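Local coordinates for uncharacterized protein (Bacteroides ovatus, PDB 3NQK) that is of unknown function but joins an N-terminal region assigned to the E-set (immunoglobulin-like) clan to a beta-rich C-terminal region of the BT_3044-like family, at residues A[85-90]-A[126-131]; A[276-281]-A[289-294]; A[56-61]-A[98-103]. All coordinates share one frame; numbering follows the deposited sequence.

Interaction 1: A[85-90]-A[126-131]; sequences YTEMEE and VLPLTI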
loop_
_atom_site.group_PDB
_atom_site.type_symbol
_atom_site.label_atom_id
_atom_site.label_comp_id
_atom_site.label_asym_id
_atom_site.label_seq_id
_atom_site.Cartn_x
_atom_site.Cartn_y
_atom_site.Cartn_z
ATOM N N TYR A 85 16.997 -5.371 -24.519
ATOM C CA TYR A 85 17.034 -4.730 -23.237
ATOM C C TYR A 85 18.457 -4.224 -22.992
ATOM O O TYR A 85 19.417 -4.783 -23.513
ATOM C CB TYR A 85 16.640 -5.709 -22.153
ATOM C CG TYR A 85 15.218 -6.169 -22.239
ATOM C CD1 TYR A 85 14.182 -5.309 -21.955
ATOM C CD2 TYR A 85 14.909 -7.484 -22.559
ATOM C CE1 TYR A 85 12.863 -5.726 -22.014
ATOM C CE2 TYR A 85 13.591 -7.917 -22.609
ATOM C CZ TYR A 85 12.573 -7.026 -22.333
ATOM O OH TYR A 85 11.263 -7.439 -22.368
ATOM N N THR A 86 18.587 -3.167 -22.214
ATOM C CA THR A 86 19.879 -2.610 -21.939
ATOM C C THR A 86 20.144 -2.595 -20.447
ATOM O O THR A 86 19.310 -2.177 -19.674
ATOM C CB THR A 86 19.977 -1.227 -22.483
ATOM O OG1 THR A 86 19.729 -1.263 -23.892
ATOM C CG2 THR A 86 21.375 -0.633 -22.214
ATOM N N GLU A 87 21.309 -3.097 -20.051
ATOM C CA GLU A 87 21.655 -3.179 -18.649
ATOM C C GLU A 87 21.679 -1.799 -18.051
ATOM O O GLU A 87 22.257 -0.908 -18.607
ATOM C CB GLU A 87 23.007 -3.848 -18.472
ATOM C CG GLU A 87 23.420 -4.005 -17.013
ATOM C CD GLU A 87 24.797 -4.616 -16.855
ATOM O OE1 GLU A 87 25.260 -5.304 -17.794
ATOM O OE2 GLU A 87 25.405 -4.431 -15.781
HETATM N N MSE A 88 21.001 -1.622 -16.929
HETATM C CA MSE A 88 20.965 -0.330 -16.281
HETATM C C MSE A 88 22.362 0.132 -15.894
HETATM O O MSE A 88 23.220 -0.675 -15.496
HETATM C CB MSE A 88 20.092 -0.373 -15.059
HETATM C CG MSE A 88 19.819 0.969 -14.495
HETATM SE SE MSE A 88 18.158 0.982 -13.599
HETATM C CE MSE A 88 18.008 2.869 -13.213
ATOM N N GLU A 89 22.578 1.439 -15.999
ATOM C CA GLU A 89 23.894 2.032 -15.768
ATOM C C GLU A 89 24.233 1.992 -14.288
ATOM O O GLU A 89 23.367 2.190 -13.451
ATOM C CB GLU A 89 23.912 3.493 -16.290
ATOM C CG GLU A 89 23.674 3.630 -17.826
ATOM C CD GLU A 89 23.367 5.089 -18.275
ATOM O OE1 GLU A 89 22.413 5.716 -17.722
ATOM O OE2 GLU A 89 24.038 5.568 -19.222
ATOM N N GLU A 90 25.502 1.758 -13.972
ATOM C CA GLU A 90 25.939 1.651 -12.565
ATOM C C GLU A 90 25.749 2.946 -11.770
ATOM O O GLU A 90 25.593 2.911 -10.559
ATOM C CB GLU A 90 27.399 1.207 -12.491
ATOM C CG GLU A 90 27.642 -0.206 -13.071
ATOM C CD GLU A 90 29.092 -0.689 -12.908
ATOM O OE1 GLU A 90 29.896 0.019 -12.248
ATOM O OE2 GLU A 90 29.419 -1.777 -13.441
ATOM N N VAL A 126 16.967 -2.529 -17.835
ATOM C CA VAL A 126 16.748 -3.696 -17.006
ATOM C C VAL A 126 17.892 -3.868 -16.027
ATOM O O VAL A 126 19.055 -3.659 -16.371
ATOM C CB VAL A 126 16.584 -4.949 -17.845
ATOM C CG1 VAL A 126 16.489 -6.179 -16.958
ATOM C CG2 VAL A 126 15.335 -4.820 -18.729
ATOM N N LEU A 127 17.534 -4.148 -14.781
ATOM C CA LEU A 127 18.495 -4.394 -13.711
ATOM C C LEU A 127 18.426 -5.849 -13.363
ATOM O O LEU A 127 17.465 -6.290 -12.726
ATOM C CB LEU A 127 18.143 -3.552 -12.480
ATOM C CG LEU A 127 19.047 -3.725 -11.267
ATOM C CD1 LEU A 127 20.464 -3.415 -11.631
ATOM C CD2 LEU A 127 18.580 -2.823 -10.119
ATOM N N PRO A 128 19.393 -6.628 -13.836
ATOM C CA PRO A 128 19.389 -8.067 -13.637
ATOM C C PRO A 128 20.047 -8.459 -12.343
ATOM O O PRO A 128 21.245 -8.216 -12.161
ATOM C CB PRO A 128 20.208 -8.569 -14.801
ATOM C CG PRO A 128 21.178 -7.509 -15.032
ATOM C CD PRO A 128 20.475 -6.215 -14.717
ATOM N N LEU A 129 19.268 -9.056 -11.445
ATOM C CA LEU A 129 19.767 -9.472 -10.141
ATOM C C LEU A 129 19.758 -10.969 -10.031
ATOM O O LEU A 129 18.816 -11.632 -10.463
ATOM C CB LEU A 129 18.910 -8.886 -9.029
ATOM C CG LEU A 129 18.814 -7.364 -9.019
ATOM C CD1 LEU A 129 17.855 -6.893 -7.923
ATOM C CD2 LEU A 129 20.172 -6.759 -8.840
ATOM N N THR A 130 20.824 -11.506 -9.465
ATOM C CA THR A 130 20.938 -12.918 -9.234
ATOM C C THR A 130 21.414 -13.129 -7.795
ATOM O O THR A 130 22.127 -12.286 -7.229
ATOM C CB THR A 130 21.946 -13.576 -10.234
ATOM O OG1 THR A 130 21.835 -15.004 -10.179
ATOM C CG2 THR A 130 23.379 -13.173 -9.900
ATOM N N ILE A 131 20.966 -14.211 -7.187
ATOM C CA ILE A 131 21.403 -14.567 -5.848
ATOM C C ILE A 131 22.537 -15.527 -5.984
ATOM O O ILE A 131 22.326 -16.708 -6.281
ATOM C CB ILE A 131 20.281 -15.226 -5.059
ATOM C CG1 ILE A 131 19.212 -14.202 -4.740
ATOM C CG2 ILE A 131 20.817 -15.843 -3.768
ATOM C CD1 ILE A 131 18.091 -14.739 -3.978
#
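A single parallel beta bridge pairs Glu-87 with Val-126, joining the short strand 86-87 to the long strand 125-133 at one margin of a mixed sheet. The two bonds that define it both belong to the backbone of Val-126. Val-126 N donates to Thr-86 O at 3.0 Å. Val-126 O accepts from Met-88 N at 2.9 Å, so one residue grips the chain just before and just after Glu-87, the usual pattern of a parallel pair. The N-H bonds point fairly straight at their acceptors, at 154° and 155°. A CA-H contact from Glu-87 CA to Val-126 O (3.5 Å) adds to the second bond, and the side chains of the bridged pair diverge.

Apolar packing lies on the Tyr-85 side. Val-126 has CG1 anti to its backbone N (chi1 175°), which turns its other branch, CG2, to the tyrosine; Val-126 CG2 comes to 3.5 Å from Tyr-85 CD1, approaching the ring obliquely. On the other side of the bridge, Met-88, a selenomethionine, sets its CB 3.7 Å from Val-126 O before the extended chain leads away. Glu-87 CG only grazes Pro-128 CD, at 4.3 Å.

Outside the contact, Tyr-85 OH is hydrogen-bonded to Asp-24, its ring makes a cation-pi contact with Lys-124, and Thr-86 OG1 bonds to Glu-123. Helix 65-76 packs through Leu-68 on Tyr-85, Glu-87 and Val-126, whereas Met-88 and Leu-127 meet Phe-114 and Ile-112 of strand 107-115; the buried bridge therefore lies between that helix and the neighbouring sheet.

Interaction 2: A[276-281]-A[289-294]; sequences DFQDFT and VIPIKY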
loop_
_atom_site.group_PDB
_atom_site.type_symbol
_atom_site.label_atom_id
_atom_site.label_comp_id
_atom_site.label_asym_id
_atom_site.label_seq_id
_atom_site.Cartn_x
_atom_site.Cartn_y
_atom_site.Cartn_z
ATOM N N ASP A 276 4.275 20.379 -37.212
ATOM C CA ASP A 276 4.842 19.814 -38.419
ATOM C C ASP A 276 6.141 19.158 -38.075
ATOM O O ASP A 276 6.835 19.605 -37.155
ATOM C CB ASP A 276 5.137 20.916 -39.450
ATOM C CG ASP A 276 3.901 21.416 -40.158
ATOM O OD1 ASP A 276 2.910 20.658 -40.256
ATOM O OD2 ASP A 276 3.948 22.564 -40.671
ATOM N N PHE A 277 6.505 18.124 -38.841
ATOM C CA PHE A 277 7.854 17.558 -38.797
ATOM C C PHE A 277 8.120 16.751 -40.039
ATOM O O PHE A 277 7.229 16.526 -40.844
ATOM C CB PHE A 277 8.046 16.698 -37.568
ATOM C CG PHE A 277 7.565 15.298 -37.724
ATOM C CD1 PHE A 277 6.219 14.997 -37.609
ATOM C CD2 PHE A 277 8.466 14.260 -37.905
ATOM C CE1 PHE A 277 5.768 13.680 -37.722
ATOM C CE2 PHE A 277 8.021 12.939 -38.033
ATOM C CZ PHE A 277 6.676 12.654 -37.938
ATOM N N GLN A 278 9.362 16.335 -40.207
ATOM C CA GLN A 278 9.776 15.563 -41.383
ATOM C C GLN A 278 10.394 14.274 -40.954
ATOM O O GLN A 278 11.140 14.240 -39.968
ATOM C CB GLN A 278 10.814 16.338 -42.191
ATOM C CG GLN A 278 10.334 17.652 -42.690
ATOM C CD GLN A 278 11.308 18.308 -43.650
ATOM O OE1 GLN A 278 12.518 17.988 -43.671
ATOM N NE2 GLN A 278 10.799 19.224 -44.450
ATOM N N ASP A 279 10.133 13.213 -41.725
ATOM C CA ASP A 279 10.759 11.917 -41.508
ATOM C C ASP A 279 11.806 11.787 -42.558
ATOM O O ASP A 279 11.507 11.822 -43.742
ATOM C CB ASP A 279 9.723 10.781 -41.616
ATOM C CG ASP A 279 10.356 9.380 -41.563
ATOM O OD1 ASP A 279 11.583 9.268 -41.730
ATOM O OD2 ASP A 279 9.604 8.392 -41.418
ATOM N N PHE A 280 13.053 11.677 -42.130
ATOM C CA PHE A 280 14.174 11.682 -43.054
ATOM C C PHE A 280 15.042 10.444 -42.887
ATOM O O PHE A 280 16.193 10.424 -43.314
ATOM C CB PHE A 280 15.007 12.932 -42.831
ATOM C CG PHE A 280 15.580 13.032 -41.459
ATOM C CD1 PHE A 280 14.820 13.512 -40.414
ATOM C CD2 PHE A 280 16.883 12.637 -41.207
ATOM C CE1 PHE A 280 15.346 13.608 -39.147
ATOM C CE2 PHE A 280 17.417 12.728 -39.936
ATOM C CZ PHE A 280 16.647 13.215 -38.906
ATOM N N THR A 281 14.470 9.397 -42.303
ATOM C CA THR A 281 15.216 8.187 -42.017
ATOM C C THR A 281 14.466 6.937 -42.454
ATOM O O THR A 281 14.819 5.842 -42.070
ATOM C CB THR A 281 15.500 8.086 -40.510
ATOM O OG1 THR A 281 14.261 8.014 -39.782
ATOM C CG2 THR A 281 16.265 9.277 -40.055
ATOM N N VAL A 289 17.587 10.428 -47.982
ATOM C CA VAL A 289 16.336 10.300 -48.723
ATOM C C VAL A 289 15.585 11.619 -48.723
ATOM O O VAL A 289 15.905 12.517 -47.959
ATOM C CB VAL A 289 15.438 9.200 -48.100
ATOM C CG1 VAL A 289 16.016 7.828 -48.378
ATOM C CG2 VAL A 289 15.279 9.423 -46.587
ATOM N N ILE A 290 14.613 11.746 -49.615
ATOM C CA ILE A 290 13.771 12.923 -49.638
ATOM C C ILE A 290 12.875 12.940 -48.375
ATOM O O ILE A 290 12.112 12.011 -48.138
ATOM C CB ILE A 290 12.882 12.954 -50.864
ATOM C CG1 ILE A 290 13.727 12.831 -52.137
ATOM C CG2 ILE A 290 12.072 14.240 -50.885
ATOM C CD1 ILE A 290 12.945 13.014 -53.432
ATOM N N PRO A 291 12.984 13.984 -47.568
ATOM C CA PRO A 291 12.169 14.014 -46.383
ATOM C C PRO A 291 10.700 14.037 -46.704
ATOM O O PRO A 291 10.297 14.678 -47.662
ATOM C CB PRO A 291 12.579 15.322 -45.718
ATOM C CG PRO A 291 13.977 15.532 -46.133
ATOM C CD PRO A 291 14.061 14.993 -47.526
ATOM N N ILE A 292 9.904 13.303 -45.924
ATOM C CA ILE A 292 8.449 13.343 -46.043
ATOM C C ILE A 292 7.890 14.182 -44.900
ATOM O O ILE A 292 8.008 13.817 -43.750
ATOM C CB ILE A 292 7.854 11.961 -45.959
ATOM C CG1 ILE A 292 8.351 11.097 -47.110
ATOM C CG2 ILE A 292 6.354 12.033 -45.977
ATOM C CD1 ILE A 292 8.030 9.615 -46.933
ATOM N N LYS A 293 7.314 15.323 -45.230
ATOM C CA LYS A 293 6.789 16.247 -44.222
ATOM C C LYS A 293 5.391 15.825 -43.788
ATOM O O LYS A 293 4.570 15.438 -44.614
ATOM C CB LYS A 293 6.743 17.662 -44.806
ATOM C CG LYS A 293 6.504 18.779 -43.786
ATOM C CD LYS A 293 6.644 20.169 -44.438
ATOM C CE LYS A 293 6.719 21.279 -43.387
ATOM N NZ LYS A 293 7.126 22.592 -43.984
ATOM N N TYR A 294 5.110 15.928 -42.492
ATOM C CA TYR A 294 3.801 15.576 -41.980
ATOM C C TYR A 294 3.246 16.676 -41.138
ATOM O O TYR A 294 3.972 17.327 -40.413
ATOM C CB TYR A 294 3.864 14.308 -41.134
ATOM C CG TYR A 294 4.303 13.059 -41.881
ATOM C CD1 TYR A 294 3.425 12.363 -42.701
ATOM C CD2 TYR A 294 5.562 12.536 -41.691
ATOM C CE1 TYR A 294 3.834 11.216 -43.369
ATOM C CE2 TYR A 294 5.972 11.395 -42.331
ATOM C CZ TYR A 294 5.124 10.741 -43.172
ATOM O OH TYR A 294 5.577 9.604 -43.809
#
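Phe-277 faces Tyr-294 across an antiparallel beta-hairpin, in which strand 264-279 turns back through a long loop into strand 292-307. The tightly packed part is the face carrying Phe-277, Asp-279, Ile-292 and Tyr-294, most closely filled round the two rings. Phe-277 holds CG between its backbone N and carbonyl carbon (chi1 84°), which carries its ring toward the tyrosine. Phe-277 CZ lies 3.9 Å from Tyr-294 CD2, the ring planes inclined at 37° in an oblique pairing, while Asp-279 CB abuts the edge of the tyrosine ring near CE2. Strand 169-175 covers Tyr-294 through Val-171 and Thr-173. Beneath the rings, the pairs Phe-277 with Tyr-294 and Asp-279 with Ile-292 each exchange two backbone bonds, among them Tyr-294 N to Phe-277 O, 2.8 Å.

On the other face Gln-278, Pro-291 and Lys-293 are looser and more exposed. Gln-278 lays its extended chain across the strand, its OE1 beside Pro-291 CB at 3.4 Å. Lys-293 NZ stays 4.6 Å from OD2 of the buried Asp-276, which pairs instead with Arg-295. Toward the loop, Val-289 CG2 still rests against Phe-280 O, and Asp-279 closes an Asx turn, Asp-279 OD1 accepting from Thr-281 N at 2.9 Å.

Interaction 3: A[56-61]-A[98-103]; sequences DRDIHI and TVHIPA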
loop_
_atom_site.group_PDB
_atom_site.type_symbol
_atom_site.label_atom_id
_atom_site.label_comp_id
_atom_site.label_asym_id
_atom_site.label_seq_id
_atom_site.Cartn_x
_atom_site.Cartn_y
_atom_site.Cartn_z
ATOM N N ASP A 56 20.593 -18.658 10.301
ATOM C CA ASP A 56 20.926 -17.270 10.034
ATOM C C ASP A 56 21.541 -17.300 8.650
ATOM O O ASP A 56 22.397 -18.129 8.373
ATOM C CB ASP A 56 21.926 -16.701 11.057
ATOM C CG ASP A 56 21.254 -16.283 12.391
ATOM O OD1 ASP A 56 20.935 -17.173 13.230
ATOM O OD2 ASP A 56 21.123 -15.059 12.626
ATOM N N ARG A 57 21.029 -16.474 7.750
ATOM C CA ARG A 57 21.482 -16.496 6.372
ATOM C C ARG A 57 21.942 -15.133 5.939
ATOM O O ARG A 57 21.224 -14.142 6.094
ATOM C CB ARG A 57 20.363 -16.988 5.441
ATOM C CG ARG A 57 19.637 -18.226 5.960
ATOM C CD ARG A 57 18.413 -18.576 5.140
ATOM N NE ARG A 57 18.739 -19.457 4.027
ATOM C CZ ARG A 57 18.364 -20.737 3.928
ATOM N NH1 ARG A 57 17.597 -21.297 4.858
ATOM N NH2 ARG A 57 18.715 -21.444 2.856
ATOM N N ASP A 58 23.191 -15.072 5.491
ATOM C CA ASP A 58 23.720 -13.897 4.854
ATOM C C ASP A 58 23.627 -14.136 3.367
ATOM O O ASP A 58 24.357 -14.954 2.824
ATOM C CB ASP A 58 25.175 -13.649 5.287
ATOM C CG ASP A 58 25.274 -13.071 6.697
ATOM O OD1 ASP A 58 24.632 -12.018 6.968
ATOM O OD2 ASP A 58 25.999 -13.659 7.531
ATOM N N ILE A 59 22.673 -13.469 2.722
ATOM C CA ILE A 59 22.405 -13.676 1.305
ATOM C C ILE A 59 23.165 -12.678 0.480
ATOM O O ILE A 59 23.208 -11.501 0.812
ATOM C CB ILE A 59 20.891 -13.554 1.014
ATOM C CG1 ILE A 59 20.130 -14.674 1.743
ATOM C CG2 ILE A 59 20.612 -13.620 -0.502
ATOM C CD1 ILE A 59 18.658 -14.391 1.960
ATOM N N HIS A 60 23.787 -13.140 -0.591
ATOM C CA HIS A 60 24.572 -12.247 -1.450
ATOM C C HIS A 60 23.880 -12.042 -2.781
ATOM O O HIS A 60 23.454 -13.006 -3.425
ATOM C CB HIS A 60 25.975 -12.810 -1.670
ATOM C CG HIS A 60 26.803 -12.875 -0.420
ATOM N ND1 HIS A 60 27.853 -12.013 -0.175
ATOM C CD2 HIS A 60 26.739 -13.703 0.649
ATOM C CE1 HIS A 60 28.398 -12.309 0.993
ATOM N NE2 HIS A 60 27.741 -13.330 1.514
ATOM N N ILE A 61 23.759 -10.770 -3.187
ATOM C CA ILE A 61 23.120 -10.406 -4.441
ATOM C C ILE A 61 24.141 -9.743 -5.354
ATOM O O ILE A 61 24.948 -8.934 -4.905
ATOM C CB ILE A 61 21.991 -9.391 -4.224
ATOM C CG1 ILE A 61 21.150 -9.745 -2.984
ATOM C CG2 ILE A 61 21.132 -9.298 -5.455
ATOM C CD1 ILE A 61 20.286 -10.911 -3.173
ATOM N N THR A 98 24.795 -7.581 0.547
ATOM C CA THR A 98 24.365 -8.597 1.503
ATOM C C THR A 98 23.049 -8.230 2.224
ATOM O O THR A 98 22.837 -7.077 2.636
ATOM C CB THR A 98 25.471 -8.857 2.566
ATOM O OG1 THR A 98 26.445 -9.762 2.029
ATOM C CG2 THR A 98 24.885 -9.459 3.846
ATOM N N VAL A 99 22.174 -9.224 2.364
ATOM C CA VAL A 99 20.948 -9.077 3.123
ATOM C C VAL A 99 20.911 -10.151 4.179
ATOM O O VAL A 99 21.193 -11.314 3.897
ATOM C CB VAL A 99 19.727 -9.226 2.243
ATOM C CG1 VAL A 99 18.493 -9.131 3.067
ATOM C CG2 VAL A 99 19.729 -8.145 1.126
ATOM N N HIS A 100 20.571 -9.774 5.400
ATOM C CA HIS A 100 20.565 -10.720 6.486
ATOM C C HIS A 100 19.146 -11.165 6.849
ATOM O O HIS A 100 18.277 -10.338 7.141
ATOM C CB HIS A 100 21.264 -10.131 7.714
ATOM C CG HIS A 100 21.376 -11.090 8.854
ATOM N ND1 HIS A 100 22.237 -12.167 8.837
ATOM C CD2 HIS A 100 20.711 -11.156 10.034
ATOM C CE1 HIS A 100 22.104 -12.850 9.961
ATOM N NE2 HIS A 100 21.183 -12.261 10.703
ATOM N N ILE A 101 18.923 -12.476 6.825
ATOM C CA ILE A 101 17.676 -13.049 7.284
ATOM C C ILE A 101 17.956 -13.952 8.473
ATOM O O ILE A 101 18.511 -15.037 8.318
ATOM C CB ILE A 101 16.978 -13.868 6.191
ATOM C CG1 ILE A 101 16.569 -12.968 5.042
ATOM C CG2 ILE A 101 15.740 -14.574 6.762
ATOM C CD1 ILE A 101 15.845 -13.696 3.928
ATOM N N PRO A 102 17.586 -13.503 9.666
ATOM C CA PRO A 102 17.854 -14.309 10.853
ATOM C C PRO A 102 17.040 -15.578 10.881
ATOM O O PRO A 102 16.029 -15.678 10.201
ATOM C CB PRO A 102 17.444 -13.381 12.020
ATOM C CG PRO A 102 16.562 -12.344 11.407
ATOM C CD PRO A 102 17.022 -12.180 9.998
ATOM N N ALA A 103 17.516 -16.562 11.621
ATOM C CA ALA A 103 16.750 -17.761 11.853
ATOM C C ALA A 103 15.417 -17.337 12.417
ATOM O O ALA A 103 15.330 -16.329 13.109
ATOM C CB ALA A 103 17.480 -18.680 12.834
#
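His-100 carries its CG anti to the backbone N (chi1 -176°), whereas Asp-58, with CG anti to the carbonyl carbon (chi1 -76°), leans across from the opposite strand, and these two rotations bring imidazole and carboxylate together. In backbone terms Asp-58 and His-100 form a non-hydrogen-bonded pair of the antiparallel strands 57-63 and 98-101; the bond between them is made by the side chains. His-100 ND1 donates to Asp-58 OD1 at 3.0 Å. The bond reaches OD1 from above the carboxylate plane, and the two planes are turned 42° apart. At the far end of the ring, His-100 NE2 makes only a weak bond, 3.4 Å long, to Asp-56 OD2.

Farther along the same face, Thr-98 and His-60 lie side by side, pointing the same way, with Thr-98 OG1 over one face of the His-60 imidazole, toward its rim; Thr-98 OG1 is nearest to His-60 CE1, at 3.4 Å. His-60 ND1 is held by Glu-97.

The reverse face is buried and mainly apolar. Ile-59 CD1 meets Ile-101 CD1 at 3.5 Å. Ile-59 and Val-99 pack on Ile-45 and Ile-101 on Val-47, both of strand 38-48, while Val-99 and Ile-101 also reach strand 107-115. Arg-57 also starts on this side but leads away from strand 98-101 to Asn-53 and the carbonyl of Asp-134. Two hydrogen-bonded pairs, Arg-57 with Ile-101 and Ile-59 with Val-99, supply four backbone bonds, among them Ile-59 N to Val-99 O at 2.9 Å.

The chemistry is thus split between faces: hydrophobic branches seal the strands against the neighbouring sheet, while on the more exposed side two aspartates bracket one histidine. Their negative charge would probably favour a protonated imidazole, an effect that solvent at this exposed histidine would be expected to damp.

Interactions 1 and 3 share one mixed sheet, which strand 149-157 also joins; their four segments all fall in the DUF4973 range. Strand 57-63 is flanked by 98-101 and 125-133, and 86-87 joins the latter. Their centres are 21 Å apart, yet they touch: Ile-131 packs on Ile-59 and Ile-61. Along the chain their segments alternate (56-61, 85-90, 98-103, 126-131), so the two contacts interlock. Interaction 2 follows later, in the BT_3044-like range, on a separate antiparallel sheet; its centre is 36 Å from interaction 1 and 56 Å from interaction 3, with no touch. Interactions 1 and 3 thus build one part of the chain, and interaction 2 independently pairs strands of another.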